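Local structure of GNA33 (Neisseria gonorrhoeae FA 1090, 2G5D) at residues M50-Q56 with L353-T357; P209-R213 with K263-P267; Y274-Y280 with E304-Q308. The protein probably cleaves the beta-1,4 linkage between N-acetylmuramic acid and N-acetylglucosamine in peptidoglycan, as a lytic transglycosylase leaving a 1,6-anhydro bond in the N-acetylmuramic acid. All coordinates share one frame; numbering follows the deposited sequence.

Interaction 1 of 3, residues M50-Q56 with L353-T357; sequences MPHWAAQ and LFVAT
Phe354 meets four residues of the loop 50-56. Met50 lies over one face of its ring, with CB 3.8 Å from the ring centroid in a CH-pi contact. Met50 SD lies obliquely, 4.4 Å from the Phe354 centroid, a Met-aromatic contact, and touches Phe354 CB at 3.4 Å. Pro51 O sits at the ring edge, 3.0 Å from Phe354 CZ. The proline ring slides past the phenyl, and Pro51 CG touches Ala356 CB at 3.8 Å. The benzo edge of Trp53 approaches at Phe354 CD1. Gln56 adds its amide, with CD 3.8 Å from Phe354 CE1 and its plane turned 71° from the ring.

Phe354 CG is anti to the backbone N (chi1 -161°), which sends the ring out from strand 352-358 into the loop. Two consecutive turns shape the loop, a type II turn at 50-53 and a type I turn at 53-56. Gln56 NE2 ties them by a nearly straight bond of 3.1 Å to His52 O. The same amide also bonds Asn367 O and Leu369 N on strand 365-375, while Trp53 NE1 bonds Glu100. No hydrogen bond joins the two segments directly. The contact is therefore van der Waals packing round one phenyl ring of the 3D-domain strand, with a carbonyl at its edge and an amide beside it. The loop's polar ties go to the adjoining strand and to helix 92-102.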
loop_
_atom_site.group_PDB
_atom_site.type_symbol
_atom_site.label_atom_id
_atom_site.label_comp_id
_atom_site.label_asym_id
_atom_site.label_seq_id
_atom_site.Cartn_x
_atom_site.Cartn_y
_atom_site.Cartn_z
ATOM N N MET A 50 -17.350 7.020 -19.276
ATOM C CA MET A 50 -16.015 6.469 -19.019
ATOM C C MET A 50 -15.413 5.869 -20.308
ATOM O O MET A 50 -16.069 5.099 -21.001
ATOM C CB MET A 50 -16.018 5.462 -17.855
ATOM C CG MET A 50 -16.445 6.105 -16.562
ATOM S SD MET A 50 -16.697 5.081 -15.102
ATOM C CE MET A 50 -18.400 4.551 -15.247
ATOM N N PRO A 51 -14.188 6.300 -20.662
ATOM C CA PRO A 51 -13.608 5.883 -21.931
ATOM C C PRO A 51 -13.269 4.384 -21.911
ATOM O O PRO A 51 -12.741 3.900 -20.924
ATOM C CB PRO A 51 -12.357 6.758 -22.062
ATOM C CG PRO A 51 -11.998 7.171 -20.657
ATOM C CD PRO A 51 -13.299 7.186 -19.878
ATOM N N HIS A 52 -13.622 3.670 -22.979
ATOM C CA HIS A 52 -13.401 2.218 -23.075
ATOM C C HIS A 52 -14.142 1.379 -22.034
ATOM O O HIS A 52 -13.810 0.213 -21.826
ATOM C CB HIS A 52 -11.912 1.879 -23.057
ATOM C CG HIS A 52 -11.153 2.455 -24.204
ATOM N ND1 HIS A 52 -9.782 2.358 -24.307
ATOM C CD2 HIS A 52 -11.569 3.149 -25.294
ATOM C CE1 HIS A 52 -9.386 2.960 -25.416
ATOM N NE2 HIS A 52 -10.450 3.462 -26.023
ATOM N N TRP A 53 -15.165 1.965 -21.430
ATOM C CA TRP A 53 -16.094 1.252 -20.570
ATOM C C TRP A 53 -16.557 -0.073 -21.191
ATOM O O TRP A 53 -16.485 -1.116 -20.549
ATOM C CB TRP A 53 -17.331 2.105 -20.300
ATOM C CG TRP A 53 -18.324 1.353 -19.490
ATOM C CD1 TRP A 53 -19.443 0.695 -19.937
ATOM C CD2 TRP A 53 -18.262 1.134 -18.075
ATOM N NE1 TRP A 53 -20.088 0.089 -18.862
ATOM C CE2 TRP A 53 -19.381 0.349 -17.719
ATOM C CE3 TRP A 53 -17.380 1.556 -17.066
ATOM C CZ2 TRP A 53 -19.629 -0.040 -16.392
ATOM C CZ3 TRP A 53 -17.618 1.164 -15.751
ATOM C CH2 TRP A 53 -18.739 0.384 -15.429
ATOM N N ALA A 54 -17.055 -0.008 -22.420
ATOM C CA ALA A 54 -17.571 -1.181 -23.159
ATOM C C ALA A 54 -16.595 -2.348 -23.224
ATOM O O ALA A 54 -17.009 -3.513 -23.057
ATOM C CB ALA A 54 -17.972 -0.763 -24.588
ATOM N N ALA A 55 -15.313 -2.027 -23.460
ATOM C CA ALA A 55 -14.244 -3.006 -23.683
ATOM C C ALA A 55 -13.476 -3.501 -22.426
ATOM O O ALA A 55 -12.496 -4.249 -22.534
ATOM C CB ALA A 55 -13.271 -2.486 -24.755
ATOM N N GLN A 56 -13.935 -3.112 -21.244
ATOM C CA GLN A 56 -13.332 -3.594 -19.997
ATOM C C GLN A 56 -13.369 -5.111 -19.799
ATOM O O GLN A 56 -14.328 -5.776 -20.152
ATOM C CB GLN A 56 -13.983 -2.954 -18.777
ATOM C CG GLN A 56 -13.699 -1.462 -18.591
ATOM C CD GLN A 56 -12.221 -1.177 -18.586
ATOM O OE1 GLN A 56 -11.510 -1.586 -17.663
ATOM N NE2 GLN A 56 -11.735 -0.508 -19.635
ATOM N N LEU A 353 -13.322 1.956 -8.932
ATOM C CA LEU A 353 -12.764 3.246 -9.308
ATOM C C LEU A 353 -12.271 3.123 -10.739
ATOM O O LEU A 353 -11.375 2.344 -11.026
ATOM C CB LEU A 353 -11.625 3.591 -8.338
ATOM C CG LEU A 353 -11.108 4.979 -7.876
ATOM C CD1 LEU A 353 -9.862 5.360 -8.638
ATOM C CD2 LEU A 353 -12.115 6.135 -7.865
ATOM N N PHE A 354 -12.895 3.870 -11.642
ATOM C CA PHE A 354 -12.423 3.908 -13.014
ATOM C C PHE A 354 -11.315 4.937 -13.194
ATOM O O PHE A 354 -11.481 6.107 -12.826
ATOM C CB PHE A 354 -13.570 4.193 -13.966
ATOM C CG PHE A 354 -13.277 3.808 -15.366
ATOM C CD1 PHE A 354 -13.685 2.556 -15.855
ATOM C CD2 PHE A 354 -12.581 4.677 -16.207
ATOM C CE1 PHE A 354 -13.395 2.172 -17.181
ATOM C CE2 PHE A 354 -12.299 4.311 -17.525
ATOM C CZ PHE A 354 -12.703 3.051 -18.006
ATOM N N VAL A 355 -10.192 4.489 -13.767
ATOM C CA VAL A 355 -9.016 5.316 -13.993
ATOM C C VAL A 355 -8.726 5.350 -15.479
ATOM O O VAL A 355 -8.508 4.319 -16.109
ATOM C CB VAL A 355 -7.754 4.818 -13.192
ATOM C CG1 VAL A 355 -6.530 5.751 -13.417
ATOM C CG2 VAL A 355 -8.055 4.755 -11.740
ATOM N N ALA A 356 -8.801 6.565 -16.020
ATOM C CA ALA A 356 -8.385 6.906 -17.357
ATOM C C ALA A 356 -6.997 7.553 -17.295
ATOM O O ALA A 356 -6.833 8.675 -16.807
ATOM C CB ALA A 356 -9.402 7.882 -17.980
ATOM N N THR A 357 -5.988 6.842 -17.793
ATOM C CA THR A 357 -4.626 7.363 -17.739
ATOM C C THR A 357 -3.792 6.931 -18.949
ATOM O O THR A 357 -4.343 6.631 -20.009
ATOM C CB THR A 357 -3.959 7.098 -16.324
ATOM O OG1 THR A 357 -2.674 7.722 -16.247
ATOM C CG2 THR A 357 -3.862 5.617 -15.988
#

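Interaction 2 of 3, residues P209-R213 with K263-P267; sequences PYHTR and KNEHP
His266 and Asn264 each give a side-chain N-H to a backbone carbonyl of 209-213. His266 NE2 bonds Tyr210 O at 2.8 Å. That bond is bent, 147° at the hydrogen, and the oxygen lies somewhat out of the imidazole plane. Asn264 ND2 bonds His211 O at 2.8 Å and is straighter, at 161°. Here the donor lies in the carbonyl plane, on a lone pair, and the oxygen is close to the plane of the amide.

Asn264 CG stands between its own backbone N and carbonyl carbon (chi1 62°), which aims the amide at the 209-213 chain. Several bonds then fix its rotation. ND2 also bonds Pro310 O, and OD1 takes the backbone N-H of Tyr312. OD1 has a weak further bond from His266 N.

The imidazole of His266 has one face turned to Thr212. Thr212 CG2 stands over the centre of that face, 3.8 Å from the centroid, a CH-pi contact. Pro209 CB comes obliquely to His266 CE1 at 4.0 Å. Thr212 is the N-cap residue of helix 213-217, and its backbone N bonds Gln215 OE1.

The contact joins two loops of the MltA-specific insert domain, one following strand 206-209 and one following strand 255-263. Consecutive main-chain carbonyls are held by side chains of the second loop, so the cross-links depend on the backbone path of 209-213. The NE2 bond requires a proton on that nitrogen of His266.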
loop_
_atom_site.group_PDB
_atom_site.type_symbol
_atom_site.label_atom_id
_atom_site.label_comp_id
_atom_site.label_asym_id
_atom_site.label_seq_id
_atom_site.Cartn_x
_atom_site.Cartn_y
_atom_site.Cartn_z
ATOM N N PRO A 209 12.447 4.715 22.902
ATOM C CA PRO A 209 12.206 4.445 21.479
ATOM C C PRO A 209 12.831 3.115 21.056
ATOM O O PRO A 209 13.900 2.760 21.556
ATOM C CB PRO A 209 12.911 5.612 20.782
ATOM C CG PRO A 209 12.790 6.731 21.749
ATOM C CD PRO A 209 12.861 6.115 23.127
ATOM N N TYR A 210 12.157 2.373 20.177
ATOM C CA TYR A 210 12.700 1.115 19.697
ATOM C C TYR A 210 13.908 1.359 18.785
ATOM O O TYR A 210 14.155 2.494 18.351
ATOM C CB TYR A 210 11.639 0.221 19.011
ATOM C CG TYR A 210 12.020 -1.237 19.112
ATOM C CD1 TYR A 210 12.563 -1.924 18.020
ATOM C CD2 TYR A 210 11.914 -1.912 20.331
ATOM C CE1 TYR A 210 12.962 -3.258 18.139
ATOM C CE2 TYR A 210 12.301 -3.228 20.458
ATOM C CZ TYR A 210 12.824 -3.899 19.359
ATOM O OH TYR A 210 13.217 -5.207 19.508
ATOM N N HIS A 211 14.667 0.295 18.532
ATOM C CA HIS A 211 15.885 0.338 17.722
ATOM C C HIS A 211 15.648 0.896 16.309
ATOM O O HIS A 211 14.591 0.696 15.711
ATOM C CB HIS A 211 16.501 -1.059 17.642
ATOM C CG HIS A 211 16.928 -1.613 18.967
ATOM N ND1 HIS A 211 18.020 -1.133 19.657
ATOM C CD2 HIS A 211 16.426 -2.626 19.715
ATOM C CE1 HIS A 211 18.167 -1.817 20.776
ATOM N NE2 HIS A 211 17.213 -2.729 20.837
ATOM N N THR A 212 16.654 1.608 15.805
ATOM C CA THR A 212 16.625 2.230 14.481
ATOM C C THR A 212 17.198 1.245 13.477
ATOM O O THR A 212 17.847 0.273 13.876
ATOM C CB THR A 212 17.492 3.506 14.445
ATOM O OG1 THR A 212 18.814 3.184 14.890
ATOM C CG2 THR A 212 16.916 4.604 15.324
ATOM N N ARG A 213 16.961 1.498 12.185
ATOM C CA ARG A 213 17.505 0.652 11.109
ATOM C C ARG A 213 19.007 0.414 11.246
ATOM O O ARG A 213 19.461 -0.716 11.122
ATOM C CB ARG A 213 17.215 1.241 9.725
ATOM C CG ARG A 213 17.728 0.381 8.576
ATOM C CD ARG A 213 17.328 0.934 7.231
ATOM N NE ARG A 213 15.887 0.870 7.014
ATOM C CZ ARG A 213 15.219 -0.191 6.545
ATOM N NH1 ARG A 213 15.841 -1.318 6.207
ATOM N NH2 ARG A 213 13.911 -0.105 6.399
ATOM N N LYS A 263 5.983 -1.478 12.383
ATOM C CA LYS A 263 7.203 -0.706 12.137
ATOM C C LYS A 263 7.665 0.015 13.406
ATOM O O LYS A 263 6.924 0.086 14.387
ATOM C CB LYS A 263 7.029 0.277 10.965
ATOM C CG LYS A 263 5.908 1.301 11.105
ATOM C CD LYS A 263 5.870 2.223 9.880
ATOM C CE LYS A 263 4.545 2.970 9.786
ATOM N NZ LYS A 263 4.541 3.856 8.595
ATOM N N ASN A 264 8.884 0.553 13.383
ATOM C CA ASN A 264 9.451 1.206 14.575
ATOM C C ASN A 264 9.088 2.684 14.750
ATOM O O ASN A 264 9.443 3.289 15.770
ATOM C CB ASN A 264 10.974 0.993 14.655
ATOM C CG ASN A 264 11.733 1.606 13.482
ATOM O OD1 ASN A 264 11.153 2.163 12.546
ATOM N ND2 ASN A 264 13.048 1.478 13.526
ATOM N N GLU A 265 8.380 3.241 13.760
ATOM C CA GLU A 265 7.894 4.627 13.760
ATOM C C GLU A 265 8.970 5.717 13.685
ATOM O O GLU A 265 8.669 6.904 13.851
ATOM C CB GLU A 265 6.904 4.892 14.919
ATOM C CG GLU A 265 5.552 4.197 14.758
ATOM C CD GLU A 265 4.667 4.832 13.697
ATOM O OE1 GLU A 265 4.953 5.981 13.295
ATOM O OE2 GLU A 265 3.679 4.182 13.275
ATOM N N HIS A 266 10.215 5.325 13.430
ATOM C CA HIS A 266 11.264 6.299 13.157
ATOM C C HIS A 266 11.067 6.821 11.733
ATOM O O HIS A 266 10.527 6.105 10.887
ATOM C CB HIS A 266 12.658 5.698 13.374
ATOM C CG HIS A 266 12.977 5.436 14.811
ATOM N ND1 HIS A 266 13.439 6.418 15.662
ATOM C CD2 HIS A 266 12.891 4.305 15.552
ATOM C CE1 HIS A 266 13.629 5.900 16.864
ATOM N NE2 HIS A 266 13.301 4.620 16.824
ATOM N N PRO A 267 11.449 8.085 11.477
ATOM C CA PRO A 267 11.145 8.734 10.192
ATOM C C PRO A 267 11.693 8.022 8.963
ATOM O O PRO A 267 12.813 7.497 8.984
ATOM C CB PRO A 267 11.802 10.115 10.333
ATOM C CG PRO A 267 12.817 9.934 11.421
ATOM C CD PRO A 267 12.162 9.004 12.379
#

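Interaction 3 of 3, residues Y274-Y280 with E304-Q308; sequences YMADKGY and EVLGQ
Glu304 OE2 accepts hydrogen bonds from two tyrosine hydroxyls of 274-280. Tyr274 OH lies 2.6 Å from Glu304 OE2 and meets it on the anti side, somewhat out of the carboxylate plane. Tyr280 OH, 2.8 Å from Glu304 OE2, meets that oxygen on its syn lone pair. The two donors thus take different sides of one oxygen. The carboxylate stands nearly upright to the Tyr274 ring, the planes 86° apart. The other oxygen, OE1, forms a salt bridge with Arg301. The glutamate chain is extended, with CG anti to the backbone N (chi1 178°), which carries the carboxylate across to the two hydroxyls.

Gln308 lies flat on Tyr274. Its CG is over the ring centre, 3.5 Å from the centroid, and its amide is stacked on the ring with the planes 9° apart. A bend at chi2 folds the chain back, and Gln308 NE2 bonds Glu304 O at 3.1 Å. On the opposite face of the Tyr274 ring lies Lys278 CG, so the phenol is sandwiched. Lys278 NZ makes a weak bond to Tyr274 OH.

Val305 packs against Tyr274 and Met275 with its two methyls. Its CG2 touches the edge of Tyr274 at CE2, 3.9 Å away, and its CG1 touches Met275 CG at 3.8 Å. Met275 goes on to pack against helix 288-297.

The contact joins helix 271-276 and the loop after it to segment 304-308, which starts on helix 302-306. Two phenols and an arginine grip one carboxylate, which would probably favour its ionised form.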
loop_
_atom_site.group_PDB
_atom_site.type_symbol
_atom_site.label_atom_id
_atom_site.label_comp_id
_atom_site.label_asym_id
_atom_site.label_seq_id
_atom_site.Cartn_x
_atom_site.Cartn_y
_atom_site.Cartn_z
ATOM N N TYR A 274 19.767 10.932 -0.310
ATOM C CA TYR A 274 21.009 10.998 0.458
ATOM C C TYR A 274 22.241 10.791 -0.434
ATOM O O TYR A 274 23.204 11.559 -0.364
ATOM C CB TYR A 274 21.010 9.991 1.614
ATOM C CG TYR A 274 22.339 9.921 2.342
ATOM C CD1 TYR A 274 22.676 10.875 3.301
ATOM C CD2 TYR A 274 23.269 8.912 2.056
ATOM C CE1 TYR A 274 23.903 10.831 3.970
ATOM C CE2 TYR A 274 24.500 8.857 2.720
ATOM C CZ TYR A 274 24.806 9.823 3.678
ATOM O OH TYR A 274 26.011 9.789 4.347
ATOM N N MET A 275 22.201 9.752 -1.266
ATOM C CA MET A 275 23.304 9.403 -2.155
ATOM C C MET A 275 23.619 10.462 -3.211
ATOM O O MET A 275 24.773 10.608 -3.611
ATOM C CB MET A 275 23.008 8.075 -2.844
ATOM C CG MET A 275 23.150 6.863 -1.938
ATOM S SD MET A 275 22.689 5.368 -2.797
ATOM C CE MET A 275 24.190 4.995 -3.684
ATOM N N ALA A 276 22.590 11.192 -3.648
ATOM C CA ALA A 276 22.695 12.163 -4.739
ATOM C C ALA A 276 23.520 13.393 -4.374
ATOM O O ALA A 276 24.315 13.887 -5.188
ATOM C CB ALA A 276 21.318 12.573 -5.209
ATOM N N ASP A 277 23.325 13.891 -3.155
ATOM C CA ASP A 277 24.099 15.024 -2.664
ATOM C C ASP A 277 25.248 14.598 -1.747
ATOM O O ASP A 277 25.631 15.343 -0.841
ATOM C CB ASP A 277 23.189 16.047 -1.975
ATOM C CG ASP A 277 22.423 15.458 -0.803
ATOM O OD1 ASP A 277 21.182 15.332 -0.914
ATOM O OD2 ASP A 277 23.057 15.138 0.227
ATOM N N LYS A 278 25.802 13.411 -1.992
ATOM C CA LYS A 278 26.950 12.927 -1.215
ATOM C C LYS A 278 28.345 12.874 -1.884
ATOM O O LYS A 278 29.343 12.885 -1.161
ATOM C CB LYS A 278 26.628 11.610 -0.504
ATOM C CG LYS A 278 26.179 11.801 0.941
ATOM C CD LYS A 278 27.300 12.357 1.819
ATOM C CE LYS A 278 26.768 12.807 3.170
ATOM N NZ LYS A 278 27.777 12.662 4.261
ATOM N N GLY A 279 28.465 12.781 -3.214
ATOM C CA GLY A 279 27.393 12.523 -4.165
ATOM C C GLY A 279 27.760 11.243 -4.884
ATOM O O GLY A 279 28.453 11.264 -5.903
ATOM N N TYR A 280 27.291 10.126 -4.331
ATOM C CA TYR A 280 27.693 8.787 -4.750
ATOM C C TYR A 280 27.094 8.369 -6.084
ATOM O O TYR A 280 27.771 7.766 -6.913
ATOM C CB TYR A 280 27.333 7.772 -3.660
ATOM C CG TYR A 280 27.867 8.141 -2.292
ATOM C CD1 TYR A 280 27.063 8.027 -1.151
ATOM C CD2 TYR A 280 29.179 8.615 -2.140
ATOM C CE1 TYR A 280 27.556 8.369 0.107
ATOM C CE2 TYR A 280 29.676 8.967 -0.893
ATOM C CZ TYR A 280 28.866 8.842 0.222
ATOM O OH TYR A 280 29.362 9.193 1.444
ATOM N N GLU A 304 26.545 2.963 6.061
ATOM C CA GLU A 304 26.277 4.399 6.086
ATOM C C GLU A 304 24.964 4.804 5.404
ATOM O O GLU A 304 24.165 5.557 5.965
ATOM C CB GLU A 304 27.437 5.103 5.390
ATOM C CG GLU A 304 27.320 6.604 5.259
ATOM C CD GLU A 304 28.231 7.138 4.171
ATOM O OE1 GLU A 304 29.329 6.575 3.981
ATOM O OE2 GLU A 304 27.843 8.109 3.498
ATOM N N VAL A 305 24.770 4.327 4.179
ATOM C CA VAL A 305 23.672 4.757 3.334
ATOM C C VAL A 305 22.361 4.155 3.833
ATOM O O VAL A 305 21.382 4.890 4.024
ATOM C CB VAL A 305 23.922 4.417 1.838
ATOM C CG1 VAL A 305 22.645 4.588 1.014
ATOM C CG2 VAL A 305 25.016 5.303 1.274
ATOM N N LEU A 306 22.365 2.838 4.077
ATOM C CA LEU A 306 21.188 2.128 4.605
ATOM C C LEU A 306 20.756 2.665 5.973
ATOM O O LEU A 306 19.567 2.875 6.211
ATOM C CB LEU A 306 21.439 0.620 4.651
ATOM C CG LEU A 306 20.948 -0.234 3.467
ATOM C CD1 LEU A 306 21.216 0.371 2.095
ATOM C CD2 LEU A 306 21.523 -1.629 3.546
ATOM N N GLY A 307 21.726 2.922 6.849
ATOM C CA GLY A 307 21.452 3.529 8.145
ATOM C C GLY A 307 20.841 4.927 8.153
ATOM O O GLY A 307 20.366 5.377 9.177
ATOM N N GLN A 308 20.855 5.622 7.020
ATOM C CA GLN A 308 20.245 6.958 6.945
ATOM C C GLN A 308 18.710 6.941 7.063
ATOM O O GLN A 308 18.109 7.934 7.472
ATOM C CB GLN A 308 20.670 7.690 5.664
ATOM C CG GLN A 308 22.171 7.951 5.576
ATOM C CD GLN A 308 22.719 8.743 6.761
ATOM O OE1 GLN A 308 22.147 9.757 7.158
ATOM N NE2 GLN A 308 23.845 8.283 7.320
#

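Overall arrangement
Interaction 1 is set apart from the others, its centre about 42 Å from each of theirs. It packs an early loop on a strand within the 3D-domain range, and it is the buried contact of the three. It has no hydrogen bond across it. Interactions 2 and 3 lie within the MltA-specific insert range, nested in the chain between the two segments of interaction 1, and both are partly buried. They touch where Arg213 CD meets Leu306 O at 3.1 Å. Loop meets loop in interaction 2, through side-chain donors and backbone carbonyls. In interaction 3 two helical segments and the loop after one of them meet through a carboxylate, phenols and a stacked amide.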